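Local coordinates for salmonella typhimurium DB7155 bacteriophage DET7 tailspike (Bacteriophage, PDB 2V5I), which probably binds and hydrolyses the O-antigen polysaccharide of the Salmonella surface, serving the phage as its trimeric receptor-binding tailspike, at residues A[451-459]-A[469-477]; A[388-399]-A[412-423]. All blocks are in the same frame, centred on the assembly; numbering follows the deposited sequence. Where two conformers were deposited one is given.

How the interactions relate
The two contacts contrast ways of pairing strands. Interaction 2 is a parallel pairing of successive coils of the beta-helix, its centre about 15 Å from that of the chain, with aliphatic side chains stacked inside and several waters bound, one held by four bonds at a bend. Interaction 1, its centre about 38 Å from that of the chain, is an antiparallel hairpin with a salt-bridged face and a mainly leucine-lined face. They share no elements. The centres of interactions 1 and 2 lie about 27 Å apart, and the nearest atoms of interactions 1 and 2 about 12 Å. Both are largely buried and touch the second subunit, which extends the sheet of interaction 1 but mainly packs against interaction 2.

Interaction 1. Residues A[451-459]-A[469-477]; sequences SDTAELALR and SGALRSHLN
The guanidinium of R473 is approached obliquely from the paired strand by E455 OE1 and T453 OG1, while CE1 of H475, from its own strand, lies 4.0 Å above one face, toward the rim. E455 and R473 project side by side from a non-hydrogen-bonded pair. In the E455 conformer described, one of two deposited, OE1 forms a salt bridge with R473 NE at 3.0 Å; the carboxylate is turned 54° against the guanidinium, and a single oxygen makes this bridge. A bend in the arginine chain (chi3 72°) brings NH2 to 3.7 Å from T453 OG1. The methyl CG2 of T453 meets the H475 ring obliquely, 3.3 Å from ND1. Beyond the hairpin, that ring stacks with W486 and its NE2 is hydrogen-bonded to E488.

The backbones run antiparallel, with nearly straight bonds such as S474 N to A454 O, 2.8 Å. At the closed end a classic beta bulge sets S469 and G470 against L458, whose O receives S469 N at 2.8 Å and G470 N weakly at 3.4 Å.

A454, L456, L458, L472 and S474 occupy the other face, where L456 packs on L456 of the third subunit and S474 OG hydrogen-bonds S469 OG of that subunit. The hairpin is thus two-sided: charged groups pair on the R473 side, while the mainly leucine-lined face contributes to the buried packing between subunits of the trimer.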
loop_
_atom_site.group_PDB
_atom_site.type_symbol
_atom_site.label_atom_id
_atom_site.label_comp_id
_atom_site.label_asym_id
_atom_site.label_seq_id
_atom_site.Cartn_x
_atom_site.Cartn_y
_atom_site.Cartn_z
ATOM N N SER A 451 20.706 5.513 -26.740
ATOM C CA SER A 451 21.084 6.920 -26.972
ATOM C C SER A 451 22.608 7.051 -27.099
ATOM O O SER A 451 23.357 6.260 -26.519
ATOM C CB SER A 451 20.621 7.738 -25.755
ATOM O OG SER A 451 21.319 7.320 -24.598
ATOM N N ASP A 452 23.047 8.075 -27.833
ATOM C CA ASP A 452 24.468 8.418 -27.896
ATOM C C ASP A 452 24.890 9.303 -26.722
ATOM O O ASP A 452 26.084 9.601 -26.587
ATOM C CB ASP A 452 24.791 9.146 -29.210
ATOM C CG ASP A 452 24.737 8.233 -30.446
ATOM O OD1 ASP A 452 24.757 6.989 -30.330
ATOM O OD2 ASP A 452 24.692 8.801 -31.566
ATOM N N THR A 453 23.947 9.713 -25.845
ATOM C CA THR A 453 24.239 10.675 -24.793
ATOM C C THR A 453 23.565 10.322 -23.462
ATOM O O THR A 453 22.617 9.544 -23.420
ATOM C CB THR A 453 23.751 12.082 -25.172
ATOM O OG1 THR A 453 22.317 12.066 -25.305
ATOM C CG2 THR A 453 24.382 12.557 -26.492
ATOM N N ALA A 454 24.108 10.853 -22.369
ATOM C CA ALA A 454 23.499 10.750 -21.051
ATOM C C ALA A 454 23.570 12.174 -20.490
ATOM O O ALA A 454 24.589 12.845 -20.644
ATOM C CB ALA A 454 24.274 9.817 -20.164
ATOM N N GLU A 455 22.521 12.638 -19.785
ATOM C CA GLU A 455 22.566 14.035 -19.314
ATOM C C GLU A 455 21.866 14.272 -17.986
ATOM O O GLU A 455 20.939 13.562 -17.633
ATOM C CB GLU A 455 21.928 14.992 -20.332
ATOM C CG GLU A 455 20.422 15.159 -20.199
ATOM C CD GLU A 455 19.805 16.091 -21.257
ATOM O OE1 GLU A 455 20.570 16.797 -21.961
ATOM O OE2 GLU A 455 18.550 16.117 -21.376
ATOM N N LEU A 456 22.323 15.334 -17.324
ATOM C CA LEU A 456 21.612 15.987 -16.233
ATOM C C LEU A 456 21.389 17.417 -16.702
ATOM O O LEU A 456 22.336 18.229 -16.752
ATOM C CB LEU A 456 22.403 16.010 -14.948
ATOM C CG LEU A 456 21.619 16.696 -13.808
ATOM C CD1 LEU A 456 20.555 15.764 -13.256
ATOM C CD2 LEU A 456 22.529 17.152 -12.786
ATOM N N ALA A 457 20.178 17.675 -17.137
ATOM C CA ALA A 457 19.767 19.031 -17.563
ATOM C C ALA A 457 19.348 19.865 -16.353
ATOM O O ALA A 457 18.969 19.337 -15.319
ATOM C CB ALA A 457 18.636 18.911 -18.527
ATOM N N LEU A 458 19.412 21.189 -16.535
ATOM C CA LEU A 458 18.978 22.140 -15.537
ATOM C C LEU A 458 17.935 23.045 -16.208
ATOM O O LEU A 458 18.041 23.389 -17.375
ATOM C CB LEU A 458 20.135 23.001 -15.039
ATOM C CG LEU A 458 21.237 22.174 -14.403
ATOM C CD1 LEU A 458 22.420 22.370 -15.254
ATOM C CD2 LEU A 458 21.556 22.665 -13.010
ATOM N N ARG A 459 16.905 23.384 -15.461
ATOM C CA ARG A 459 15.858 24.281 -15.943
ATOM C C ARG A 459 15.418 25.225 -14.819
ATOM O O ARG A 459 15.213 24.835 -13.685
ATOM C CB ARG A 459 14.658 23.500 -16.479
ATOM C CG ARG A 459 13.668 24.372 -17.192
ATOM C CD ARG A 459 12.503 23.614 -17.872
ATOM N NE ARG A 459 13.000 22.777 -18.942
ATOM C CZ ARG A 459 12.206 22.200 -19.849
ATOM N NH1 ARG A 459 10.917 22.386 -19.807
ATOM N NH2 ARG A 459 12.726 21.418 -20.783
ATOM N N SER A 469 17.946 25.521 -19.177
ATOM C CA SER A 469 18.871 26.622 -19.038
ATOM C C SER A 469 20.336 26.218 -19.212
ATOM O O SER A 469 21.203 27.055 -19.462
ATOM C CB SER A 469 18.633 27.289 -17.691
ATOM O OG SER A 469 18.724 26.370 -16.594
ATOM N N GLY A 470 20.604 24.939 -18.997
ATOM C CA GLY A 470 21.952 24.442 -19.168
ATOM C C GLY A 470 21.942 22.945 -18.898
ATOM O O GLY A 470 20.911 22.352 -18.653
ATOM N N ALA A 471 23.113 22.336 -19.055
ATOM C CA ALA A 471 23.249 20.882 -18.868
ATOM C C ALA A 471 24.681 20.440 -18.612
ATOM O O ALA A 471 25.655 21.119 -18.975
ATOM C CB ALA A 471 22.707 20.119 -20.104
ATOM N N LEU A 472 24.769 19.273 -17.962
ATOM C CA LEU A 472 25.968 18.457 -17.903
ATOM C C LEU A 472 25.632 17.246 -18.776
ATOM O O LEU A 472 24.646 16.565 -18.511
ATOM C CB LEU A 472 26.187 17.998 -16.463
ATOM C CG LEU A 472 27.190 16.874 -16.255
ATOM C CD1 LEU A 472 28.531 17.390 -16.570
ATOM C CD2 LEU A 472 27.099 16.309 -14.777
ATOM N N ARG A 473 26.398 17.029 -19.854
ATOM C CA ARG A 473 26.063 15.990 -20.822
ATOM C C ARG A 473 27.309 15.195 -21.174
ATOM O O ARG A 473 28.417 15.735 -21.250
ATOM C CB ARG A 473 25.529 16.663 -22.101
ATOM C CG ARG A 473 24.475 17.722 -21.944
ATOM C CD ARG A 473 23.808 18.077 -23.322
ATOM N NE ARG A 473 22.936 16.971 -23.754
ATOM C CZ ARG A 473 22.485 16.775 -24.996
ATOM N NH1 ARG A 473 22.806 17.596 -25.992
ATOM N NH2 ARG A 473 21.705 15.723 -25.253
ATOM N N SER A 474 27.139 13.885 -21.322
ATOM C CA SER A 474 28.183 12.987 -21.824
ATOM C C SER A 474 27.742 12.444 -23.207
ATOM O O SER A 474 26.576 12.114 -23.411
ATOM C CB SER A 474 28.352 11.839 -20.835
ATOM O OG SER A 474 29.355 10.958 -21.289
ATOM N N HIS A 475 28.699 12.325 -24.132
ATOM C CA HIS A 475 28.432 11.943 -25.526
ATOM C C HIS A 475 29.447 10.859 -25.870
ATOM O O HIS A 475 30.631 11.001 -25.552
ATOM C CB HIS A 475 28.756 13.100 -26.446
ATOM C CG HIS A 475 27.907 14.313 -26.287
ATOM N ND1 HIS A 475 26.909 14.626 -27.189
ATOM C CD2 HIS A 475 27.978 15.356 -25.427
ATOM C CE1 HIS A 475 26.357 15.783 -26.833
ATOM N NE2 HIS A 475 26.984 16.238 -25.759
ATOM N N LEU A 476 29.028 9.798 -26.538
ATOM C CA LEU A 476 30.032 8.842 -26.982
ATOM C C LEU A 476 30.924 9.386 -28.095
ATOM O O LEU A 476 30.473 10.206 -28.918
ATOM C CB LEU A 476 29.393 7.503 -27.332
ATOM C CG LEU A 476 28.484 7.356 -28.513
ATOM C CD1 LEU A 476 29.233 7.379 -29.870
ATOM C CD2 LEU A 476 27.690 6.030 -28.375
ATOM N N ASN A 477 32.211 9.011 -28.064
ATOM C CA ASN A 477 33.133 9.269 -29.176
ATOM C C ASN A 477 33.074 8.112 -30.186
ATOM O O ASN A 477 33.436 6.979 -29.836
ATOM C CB ASN A 477 34.569 9.506 -28.655
ATOM C CG ASN A 477 34.792 10.924 -28.172
ATOM O OD1 ASN A 477 34.459 11.893 -28.869
ATOM N ND2 ASN A 477 35.506 11.062 -27.026
#

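Interaction 2. Residues A[388-399]-A[412-423]; sequences IIGDCIVNGIRA and ISAPNSTISGLV
Two glycines, G396 and G421, meet with their CA atoms 4.3 Å apart at a corner of the coil, both with positive phi. Just past it, I397 N bonds to G421 O at 3.0 Å from well above the carbonyl plane, 45° out of it, so the parallel pairing carries on round the bend with altered geometry. On both sides of this corner the pairing is regular, V394 N reaching T418 O in the carbonyl plane and V423 N reaching I397 O.

Inside the coil the aliphatic side chains stack in register. V394 and I419 lie alongside each other, CB to CG1 3.9 Å. I397 has CG1 anti to its N (chi1 177°), which leaves CG2 between the N and the carbonyl carbon; from there this methyl touches L422 CD1 at 3.7 Å and also meets I419 CG2. L422 CD1 reaches on to A399 CB.

At the other bend the contact becomes polar. The N416 amide, with I389 O in its plane, donates through ND2 at 3.0 Å. Water 1 is gripped by four bonds: it donates to I388 O and G390 O and accepts from N416 N and, at 2.9 Å, from S417 OG. It thus ties the 414-417 type I turn to the preceding coil.

Such stacking of side chains from successive coils marks the right-handed parallel beta-helix of P22-like tailspikes. I393 and N395 also pack against the second subunit, and V423 against G396 of the third. Strand 393-398 is flanked by 367-369 and 371-374, and 417-423 by 435-448; on another face, 386-388 and 412-414 lie between 357-364 and 431-433.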
loop_
_atom_site.group_PDB
_atom_site.type_symbol
_atom_site.label_atom_id
_atom_site.label_comp_id
_atom_site.label_asym_id
_atom_site.label_seq_id
_atom_site.Cartn_x
_atom_site.Cartn_y
_atom_site.Cartn_z
ATOM N N ILE A 388 -3.680 21.425 -5.555
ATOM C CA ILE A 388 -3.608 21.652 -4.130
ATOM C C ILE A 388 -3.613 23.161 -3.966
ATOM O O ILE A 388 -2.790 23.842 -4.545
ATOM C CB ILE A 388 -2.337 21.054 -3.472
ATOM C CG1 ILE A 388 -2.240 19.545 -3.758
ATOM C CG2 ILE A 388 -2.334 21.334 -1.976
ATOM C CD1 ILE A 388 -0.954 18.913 -3.253
ATOM N N ILE A 389 -4.503 23.689 -3.123
ATOM C CA ILE A 389 -4.669 25.150 -3.017
ATOM C C ILE A 389 -3.744 25.794 -2.002
ATOM O O ILE A 389 -3.110 26.800 -2.306
ATOM C CB ILE A 389 -6.118 25.496 -2.618
ATOM C CG1 ILE A 389 -7.086 24.984 -3.666
ATOM C CG2 ILE A 389 -6.273 27.004 -2.379
ATOM C CD1 ILE A 389 -6.919 25.577 -5.073
ATOM N N GLY A 390 -3.642 25.218 -0.810
ATOM C CA GLY A 390 -2.884 25.804 0.278
ATOM C C GLY A 390 -1.494 25.269 0.528
ATOM O O GLY A 390 -0.868 24.673 -0.369
ATOM N N ASP A 391 -0.957 25.571 1.715
ATOM C CA ASP A 391 0.453 25.315 2.068
ATOM C C ASP A 391 0.659 23.877 2.540
ATOM O O ASP A 391 0.587 23.608 3.736
ATOM C CB ASP A 391 0.920 26.273 3.162
ATOM C CG ASP A 391 0.046 26.214 4.443
ATOM O OD1 ASP A 391 -1.218 26.145 4.371
ATOM O OD2 ASP A 391 0.644 26.237 5.549
ATOM N N CYS A 392 0.877 22.976 1.589
ATOM C CA CYS A 392 0.921 21.531 1.893
ATOM C C CYS A 392 2.302 20.948 1.529
ATOM O O CYS A 392 3.155 21.647 0.984
ATOM C CB CYS A 392 -0.216 20.851 1.132
ATOM S SG CYS A 392 -1.882 21.411 1.822
ATOM N N ILE A 393 2.507 19.677 1.882
ATOM C CA ILE A 393 3.744 18.918 1.590
ATOM C C ILE A 393 3.308 17.681 0.836
ATOM O O ILE A 393 2.320 17.037 1.243
ATOM C CB ILE A 393 4.437 18.463 2.916
ATOM C CG1 ILE A 393 4.945 19.658 3.726
ATOM C CG2 ILE A 393 5.559 17.441 2.684
ATOM C CD1 ILE A 393 5.938 20.480 3.053
ATOM N N VAL A 394 3.977 17.373 -0.288
ATOM C CA VAL A 394 3.762 16.104 -0.980
ATOM C C VAL A 394 5.092 15.338 -0.963
ATOM O O VAL A 394 6.106 15.861 -1.390
ATOM C CB VAL A 394 3.274 16.325 -2.427
ATOM C CG1 VAL A 394 3.025 15.004 -3.076
ATOM C CG2 VAL A 394 2.069 17.162 -2.382
ATOM N N ASN A 395 5.099 14.097 -0.429
ATOM C CA ASN A 395 6.294 13.269 -0.324
ATOM C C ASN A 395 6.054 12.025 -1.166
ATOM O O ASN A 395 5.445 11.065 -0.668
ATOM C CB ASN A 395 6.443 12.710 1.113
ATOM C CG ASN A 395 6.768 13.743 2.142
ATOM O OD1 ASN A 395 7.661 14.549 1.941
ATOM N ND2 ASN A 395 6.043 13.696 3.310
ATOM N N GLY A 396 6.509 11.990 -2.412
ATOM C CA GLY A 396 6.419 10.816 -3.227
ATOM C C GLY A 396 5.124 10.796 -4.007
ATOM O O GLY A 396 4.059 10.534 -3.454
ATOM N N ILE A 397 5.207 11.126 -5.290
ATOM C CA ILE A 397 4.030 11.237 -6.150
ATOM C C ILE A 397 4.390 10.813 -7.569
ATOM O O ILE A 397 5.295 11.344 -8.182
ATOM C CB ILE A 397 3.370 12.647 -6.086
ATOM C CG1 ILE A 397 2.182 12.724 -7.063
ATOM C CG2 ILE A 397 4.393 13.793 -6.312
ATOM C CD1 ILE A 397 1.245 13.882 -6.806
ATOM N N ARG A 398 3.595 9.873 -8.083
ATOM C CA ARG A 398 3.701 9.416 -9.461
ATOM C C ARG A 398 2.601 10.112 -10.212
ATOM O O ARG A 398 1.447 10.026 -9.810
ATOM C CB ARG A 398 3.522 7.898 -9.499
ATOM C CG ARG A 398 4.700 7.214 -8.812
ATOM C CD ARG A 398 4.410 5.920 -8.253
ATOM N NE ARG A 398 3.481 5.955 -7.132
ATOM C CZ ARG A 398 3.803 5.905 -5.860
ATOM N NH1 ARG A 398 5.075 5.892 -5.487
ATOM N NH2 ARG A 398 2.820 5.878 -4.954
ATOM N N ALA A 399 2.977 10.886 -11.239
ATOM C CA ALA A 399 2.052 11.800 -11.903
ATOM C C ALA A 399 2.007 11.663 -13.433
ATOM O O ALA A 399 1.566 12.601 -14.096
ATOM C CB ALA A 399 2.375 13.230 -11.549
ATOM N N ILE A 412 0.332 19.368 -12.534
ATOM C CA ILE A 412 0.282 19.750 -11.136
ATOM C C ILE A 412 0.143 21.263 -11.015
ATOM O O ILE A 412 0.913 21.994 -11.617
ATOM C CB ILE A 412 1.593 19.359 -10.392
ATOM C CG1 ILE A 412 1.684 17.850 -10.306
ATOM C CG2 ILE A 412 1.621 19.961 -8.946
ATOM C CD1 ILE A 412 3.058 17.329 -9.911
ATOM N N SER A 413 -0.812 21.686 -10.193
ATOM C CA SER A 413 -0.958 23.077 -9.765
ATOM C C SER A 413 -1.063 23.100 -8.243
ATOM O O SER A 413 -2.127 22.851 -7.640
ATOM C CB SER A 413 -2.215 23.636 -10.394
ATOM O OG SER A 413 -2.502 24.950 -9.924
ATOM N N ALA A 414 0.085 23.373 -7.629
ATOM C CA ALA A 414 0.251 23.388 -6.177
ATOM C C ALA A 414 1.178 24.518 -5.770
ATOM O O ALA A 414 2.257 24.319 -5.224
ATOM C CB ALA A 414 0.776 22.034 -5.686
ATOM N N PRO A 415 0.747 25.751 -6.063
ATOM C CA PRO A 415 1.635 26.903 -5.962
ATOM C C PRO A 415 2.141 27.275 -4.586
ATOM O O PRO A 415 3.132 28.015 -4.497
ATOM C CB PRO A 415 0.795 28.033 -6.559
ATOM C CG PRO A 415 -0.622 27.591 -6.490
ATOM C CD PRO A 415 -0.621 26.096 -6.509
ATOM N N ASN A 416 1.505 26.786 -3.520
ATOM C CA ASN A 416 1.944 27.067 -2.174
ATOM C C ASN A 416 2.528 25.822 -1.465
ATOM O O ASN A 416 2.783 25.878 -0.243
ATOM C CB ASN A 416 0.761 27.594 -1.396
ATOM C CG ASN A 416 0.221 28.902 -1.963
ATOM O OD1 ASN A 416 0.980 29.856 -2.164
ATOM N ND2 ASN A 416 -1.105 28.962 -2.197
ATOM N N SER A 417 2.773 24.748 -2.224
ATOM C CA SER A 417 3.215 23.488 -1.650
ATOM C C SER A 417 4.684 23.197 -1.976
ATOM O O SER A 417 5.195 23.684 -2.985
ATOM C CB SER A 417 2.352 22.365 -2.190
ATOM O OG SER A 417 0.998 22.532 -1.737
ATOM N N THR A 418 5.282 22.322 -1.175
ATOM C CA THR A 418 6.582 21.764 -1.462
ATOM C C THR A 418 6.400 20.296 -1.817
ATOM O O THR A 418 5.725 19.574 -1.085
ATOM C CB THR A 418 7.495 21.913 -0.267
ATOM O OG1 THR A 418 7.750 23.333 -0.078
ATOM C CG2 THR A 418 8.813 21.173 -0.497
ATOM N N ILE A 419 7.039 19.874 -2.914
ATOM C CA ILE A 419 6.923 18.529 -3.433
ATOM C C ILE A 419 8.303 17.911 -3.549
ATOM O O ILE A 419 9.247 18.567 -3.975
ATOM C CB ILE A 419 6.196 18.517 -4.805
ATOM C CG1 ILE A 419 4.785 19.140 -4.611
ATOM C CG2 ILE A 419 6.208 17.076 -5.366
ATOM C CD1 ILE A 419 3.929 19.021 -5.767
ATOM N N SER A 420 8.428 16.670 -3.070
ATOM C CA SER A 420 9.618 15.856 -3.274
ATOM C C SER A 420 9.222 14.509 -3.847
ATOM O O SER A 420 8.112 14.054 -3.636
ATOM C CB SER A 420 10.348 15.571 -1.960
ATOM O OG SER A 420 10.627 16.760 -1.270
ATOM N N GLY A 421 10.136 13.874 -4.582
ATOM C CA GLY A 421 9.908 12.498 -5.021
ATOM C C GLY A 421 8.887 12.398 -6.137
ATOM O O GLY A 421 8.084 11.467 -6.148
ATOM N N LEU A 422 8.884 13.388 -7.039
ATOM C CA LEU A 422 7.969 13.368 -8.203
ATOM C C LEU A 422 8.535 12.458 -9.276
ATOM O O LEU A 422 9.678 12.670 -9.712
ATOM C CB LEU A 422 7.778 14.783 -8.738
ATOM C CG LEU A 422 6.943 14.934 -9.980
ATOM C CD1 LEU A 422 5.548 14.436 -9.774
ATOM C CD2 LEU A 422 6.930 16.441 -10.375
ATOM N N VAL A 423 7.792 11.411 -9.637
ATOM C CA VAL A 423 8.232 10.357 -10.532
ATOM C C VAL A 423 7.330 10.232 -11.752
ATOM O O VAL A 423 6.090 10.319 -11.661
ATOM C CB VAL A 423 8.229 9.013 -9.735
ATOM C CG1 VAL A 423 8.313 7.811 -10.621
ATOM C CG2 VAL A 423 9.348 9.023 -8.714
HETATM O O HOH W 1 -0.445 24.605 -3.111
HETATM O O HOH W 2 -3.913 25.294 -7.415
HETATM O O HOH W 3 4.200 24.134 2.206
HETATM O O HOH W 4 8.246 17.611 0.090
#